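Local atomic coordinates of putative oxidoreductase YfjR (Streptomyces aurantiacus, PDB entry 4OQZ), a protein that probably binds NADPH through a Rossmann-type domain and reduces imines to amines, as an imine reductase related to the beta-hydroxyacid dehydrogenases. Residues Val174-Trp177 against Pro178-Ser182; Leu181-Trp184 against Gln185-Ala188. All coordinates share one frame; numbering follows the deposited sequence.

Interaction 1: residues Val174-Trp177 against Pro178-Ser182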
loop_
_atom_site.group_PDB
_atom_site.type_symbol
_atom_site.label_atom_id
_atom_site.label_comp_id
_atom_site.label_asym_id
_atom_site.label_seq_id
_atom_site.Cartn_x
_atom_site.Cartn_y
_atom_site.Cartn_z
ATOM N N VAL A 174 6.025 -3.016 7.506
ATOM C CA VAL A 174 4.804 -3.823 7.357
ATOM C C VAL A 174 3.958 -3.298 6.195
ATOM O O VAL A 174 3.293 -4.049 5.517
ATOM C CB VAL A 174 4.002 -3.852 8.689
ATOM C CG1 VAL A 174 2.499 -3.947 8.468
ATOM C CG2 VAL A 174 4.471 -4.983 9.583
ATOM N N VAL A 175 3.954 -1.998 6.024
ATOM C CA VAL A 175 3.199 -1.293 5.026
ATOM C C VAL A 175 4.027 -1.103 3.741
ATOM O O VAL A 175 3.518 -1.356 2.650
ATOM C CB VAL A 175 2.755 0.056 5.635
ATOM C CG1 VAL A 175 2.284 1.023 4.559
ATOM C CG2 VAL A 175 1.680 -0.151 6.696
ATOM N N PHE A 176 5.264 -0.605 3.860
ATOM C CA PHE A 176 6.134 -0.302 2.714
ATOM C C PHE A 176 6.409 -1.486 1.776
ATOM O O PHE A 176 6.156 -1.407 0.577
ATOM C CB PHE A 176 7.471 0.256 3.212
ATOM C CG PHE A 176 8.427 0.584 2.089
ATOM C CD1 PHE A 176 8.274 1.748 1.340
ATOM C CD2 PHE A 176 9.464 -0.286 1.760
ATOM C CE1 PHE A 176 9.134 2.034 0.283
ATOM C CE2 PHE A 176 10.320 0.004 0.698
ATOM C CZ PHE A 176 10.146 1.161 -0.030
ATOM N N TRP A 177 6.952 -2.558 2.318
ATOM C CA TRP A 177 7.320 -3.741 1.505
ATOM C C TRP A 177 6.160 -4.308 0.713
ATOM O O TRP A 177 6.312 -4.376 -0.497
ATOM C CB TRP A 177 8.020 -4.792 2.332
ATOM C CG TRP A 177 9.327 -4.369 2.921
ATOM C CD1 TRP A 177 9.692 -4.461 4.234
ATOM C CD2 TRP A 177 10.494 -3.923 2.210
ATOM N NE1 TRP A 177 11.010 -4.106 4.386
ATOM C CE2 TRP A 177 11.533 -3.787 3.160
ATOM C CE3 TRP A 177 10.804 -3.751 0.847
ATOM C CZ2 TRP A 177 12.820 -3.345 2.809
ATOM C CZ3 TRP A 177 12.077 -3.319 0.498
ATOM C CH2 TRP A 177 13.060 -3.092 1.474
ATOM N N PRO A 178 4.959 -4.563 1.324
ATOM C CA PRO A 178 3.804 -5.017 0.530
ATOM C C PRO A 178 3.293 -3.971 -0.425
ATOM O O PRO A 178 2.834 -4.351 -1.487
ATOM C CB PRO A 178 2.735 -5.331 1.596
ATOM C CG PRO A 178 3.493 -5.518 2.860
ATOM C CD PRO A 178 4.611 -4.533 2.763
ATOM N N ALA A 179 3.305 -2.671 -0.052
ATOM C CA ALA A 179 2.871 -1.624 -0.973
ATOM C C ALA A 179 3.731 -1.662 -2.224
ATOM O O ALA A 179 3.217 -1.753 -3.347
ATOM C CB ALA A 179 2.980 -0.266 -0.312
ATOM N N MET A 180 5.059 -1.735 -2.035
ATOM C CA MET A 180 5.979 -1.821 -3.174
ATOM C C MET A 180 5.825 -3.092 -3.969
ATOM O O MET A 180 5.871 -3.026 -5.204
ATOM C CB MET A 180 7.437 -1.594 -2.769
ATOM C CG MET A 180 7.751 -0.154 -2.332
ATOM S SD MET A 180 7.216 1.182 -3.455
ATOM C CE MET A 180 8.228 0.805 -4.916
ATOM N N LEU A 181 5.570 -4.222 -3.276
ATOM C CA LEU A 181 5.326 -5.510 -3.899
ATOM C C LEU A 181 4.030 -5.521 -4.709
ATOM O O LEU A 181 4.007 -6.150 -5.776
ATOM C CB LEU A 181 5.345 -6.641 -2.869
ATOM C CG LEU A 181 5.257 -8.092 -3.434
ATOM C CD1 LEU A 181 6.377 -8.367 -4.463
ATOM C CD2 LEU A 181 5.329 -9.102 -2.338
ATOM N N SER A 182 2.967 -4.782 -4.232
ATOM C CA SER A 182 1.696 -4.680 -4.957
ATOM C C SER A 182 1.937 -3.883 -6.230
ATOM O O SER A 182 1.328 -4.173 -7.263
ATOM C CB SER A 182 0.588 -4.107 -4.088
ATOM O OG SER A 182 0.678 -2.689 -3.987
#
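Phe176 and Met180, one helical turn apart, meet where the methionine CG comes down over one face of the phenyl ring. Met180 CG stands 3.8 Å from the centroid of the Phe176 ring, 22° off its normal, which makes a CH-pi contact displaced toward the rim at CZ. The bend of the methionine chain at chi2 (-50°) brings SD of Met180 obliquely beside the ring, 5.0 Å from the Phe176 centroid, a Met-aromatic contact. Phe176 reaches this place with CG anti to its own N, while Trp177 CZ3 lies at the edge of the Phe176 ring, in its plane.

Beneath the side chains three backbone bonds join the two segments. Ala179 N binds Val175 O at 3.0 Å, Met180 N binds Phe176 O at 2.9 Å with a nearly straight N-H...O angle of 170°, and Leu181 N donates to Trp177 O. A fourth, Ser182 N to Pro178 O, follows within 178-182. The turn before lacks its bond: Pro178 has no N-H to give, and Val174 O faces Pro178 CG at 3.0 Å instead. The helix is kinked there.

Further on, the hydroxyl of Ser182 is the donor to Ala179 O at 2.8 Å, so this buried side chain is satisfied within its own helix. The indole N-H of Trp177 is used outside it, on Ser240 OG of the second subunit. Phe214 of that subunit also meets the Phe176 ring edge-to-face.

The proline thus costs Val174 O its i+4 amide donor, a loss confined to one turn because the amides that follow restore the ladder, and the Trp177 N-H, spent on the second subunit, makes this stretch of helix part of the dimer contact.

Interaction 2: residues Leu181-Trp184 against Gln185-Ala188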
loop_
_atom_site.group_PDB
_atom_site.type_symbol
_atom_site.label_atom_id
_atom_site.label_comp_id
_atom_site.label_asym_id
_atom_site.label_seq_id
_atom_site.Cartn_x
_atom_site.Cartn_y
_atom_site.Cartn_z
ATOM N N LEU A 181 5.570 -4.222 -3.276
ATOM C CA LEU A 181 5.326 -5.510 -3.899
ATOM C C LEU A 181 4.030 -5.521 -4.709
ATOM O O LEU A 181 4.007 -6.150 -5.776
ATOM C CB LEU A 181 5.345 -6.641 -2.869
ATOM C CG LEU A 181 5.257 -8.092 -3.434
ATOM C CD1 LEU A 181 6.377 -8.367 -4.463
ATOM C CD2 LEU A 181 5.329 -9.102 -2.338
ATOM N N SER A 182 2.967 -4.782 -4.232
ATOM C CA SER A 182 1.696 -4.680 -4.957
ATOM C C SER A 182 1.937 -3.883 -6.230
ATOM O O SER A 182 1.328 -4.173 -7.263
ATOM C CB SER A 182 0.588 -4.107 -4.088
ATOM O OG SER A 182 0.678 -2.689 -3.987
ATOM N N TYR A 183 2.839 -2.902 -6.158
ATOM C CA TYR A 183 3.265 -2.157 -7.352
ATOM C C TYR A 183 4.022 -3.092 -8.304
ATOM O O TYR A 183 3.748 -3.069 -9.499
ATOM C CB TYR A 183 4.055 -0.870 -7.020
ATOM C CG TYR A 183 4.426 -0.065 -8.256
ATOM C CD1 TYR A 183 3.467 0.258 -9.214
ATOM C CD2 TYR A 183 5.738 0.337 -8.483
ATOM C CE1 TYR A 183 3.790 1.003 -10.341
ATOM C CE2 TYR A 183 6.090 1.038 -9.643
ATOM C CZ TYR A 183 5.111 1.354 -10.578
ATOM O OH TYR A 183 5.409 2.054 -11.714
ATOM N N TRP A 184 4.892 -3.992 -7.788
ATOM C CA TRP A 184 5.618 -4.920 -8.688
ATOM C C TRP A 184 4.599 -5.838 -9.346
ATOM O O TRP A 184 4.709 -6.107 -10.528
ATOM C CB TRP A 184 6.691 -5.763 -7.980
ATOM C CG TRP A 184 7.827 -5.066 -7.273
ATOM C CD1 TRP A 184 8.666 -5.638 -6.363
ATOM C CD2 TRP A 184 8.312 -3.725 -7.474
ATOM N NE1 TRP A 184 9.590 -4.720 -5.924
ATOM C CE2 TRP A 184 9.408 -3.543 -6.601
ATOM C CE3 TRP A 184 7.883 -2.628 -8.245
ATOM C CZ2 TRP A 184 10.100 -2.328 -6.503
ATOM C CZ3 TRP A 184 8.586 -1.438 -8.161
ATOM C CH2 TRP A 184 9.678 -1.298 -7.299
ATOM N N GLN A 185 3.538 -6.231 -8.594
ATOM C CA GLN A 185 2.446 -7.033 -9.141
ATOM C C GLN A 185 1.630 -6.301 -10.243
ATOM O O GLN A 185 1.238 -6.926 -11.230
ATOM C CB GLN A 185 1.526 -7.515 -8.016
ATOM C CG GLN A 185 0.462 -8.484 -8.491
ATOM C CD GLN A 185 0.981 -9.871 -8.735
ATOM O OE1 GLN A 185 1.822 -10.395 -7.992
ATOM N NE2 GLN A 185 0.483 -10.500 -9.785
ATOM N N ALA A 186 1.389 -4.991 -10.062
ATOM C CA ALA A 186 0.654 -4.119 -10.985
ATOM C C ALA A 186 1.450 -3.963 -12.274
ATOM O O ALA A 186 0.890 -4.090 -13.368
ATOM C CB ALA A 186 0.446 -2.747 -10.340
ATOM N N VAL A 187 2.756 -3.680 -12.140
ATOM C CA VAL A 187 3.707 -3.568 -13.285
ATOM C C VAL A 187 3.687 -4.821 -14.119
ATOM O O VAL A 187 3.496 -4.726 -15.338
ATOM C CB VAL A 187 5.124 -3.070 -12.879
ATOM C CG1 VAL A 187 6.109 -3.089 -14.054
ATOM C CG2 VAL A 187 5.044 -1.649 -12.324
ATOM N N ALA A 188 3.779 -6.003 -13.462
ATOM C CA ALA A 188 3.770 -7.300 -14.144
ATOM C C ALA A 188 2.468 -7.561 -14.898
ATOM O O ALA A 188 2.532 -8.010 -16.040
ATOM C CB ALA A 188 4.082 -8.439 -13.177
#
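Val187, one turn further along the helix than Tyr183, lays its CG2 methyl over one face of the Tyr183 ring. This CH-pi contact measures 3.7 Å from CG2 of Val187 to the centroid of the Tyr183 ring, and the methyl leans toward the rim, with CZ of Tyr183 3.5 Å from CG2 of Val187. With CG anti to the backbone N (chi1 -177°), the tyrosine swings its ring forward along the helix to meet the methyl. Ala186 CB adds a looser apolar touch, 4.4 Å from Tyr183 CD1.

The backbone bonds are regular i to i+4 pairs. Gln185, Ala186, Val187 and Ala188 give their N-H groups to the carbonyls of Leu181, Ser182, Tyr183 and Trp184; the straightest joins Val187 N to Tyr183 O at 2.9 Å and 174°.

The polar ends of Tyr183 and Gln185 find their partners beyond this helix. Tyr183 OH is hydrogen-bonded to Ala197 O, and Gln185 NE2 to Asp254 O and Asn248 OD1. From the second subunit, Tyr218 meets the Trp184 ring edge-to-face.

Replacing Tyr183 by an alanine would probably leave the Val187 methyl without the ring beneath it and Ala197 O without its hydroxyl partner, opening a gap toward helix 197-209.

The tyrosine therefore works in two ways, its ring face packing against the helix that carries it and its hydroxyl fixing that helix to the start of the next, while the backbone satisfies its own polar atoms in a buried setting.

From the N terminus the chain runs through the Rossmann-type domain, whose last strand is 154-159, and enters the long helix 163-191. Interaction 1 comes first on it, at 174-182, and interaction 2 follows at 181-188, their centres about 10 Å apart. Neither closes a loop: each joins successive turns of the same helix. They do not nest or cross, but overlap at Leu181 and Ser182. Both segment pairs lie within the C-terminal, reductive aminase-like domain, where helices 197-209 and 256-269 pack on them. Since the second subunit touches both, this one helix joins the C-terminal helices of its own chain to those of the partner.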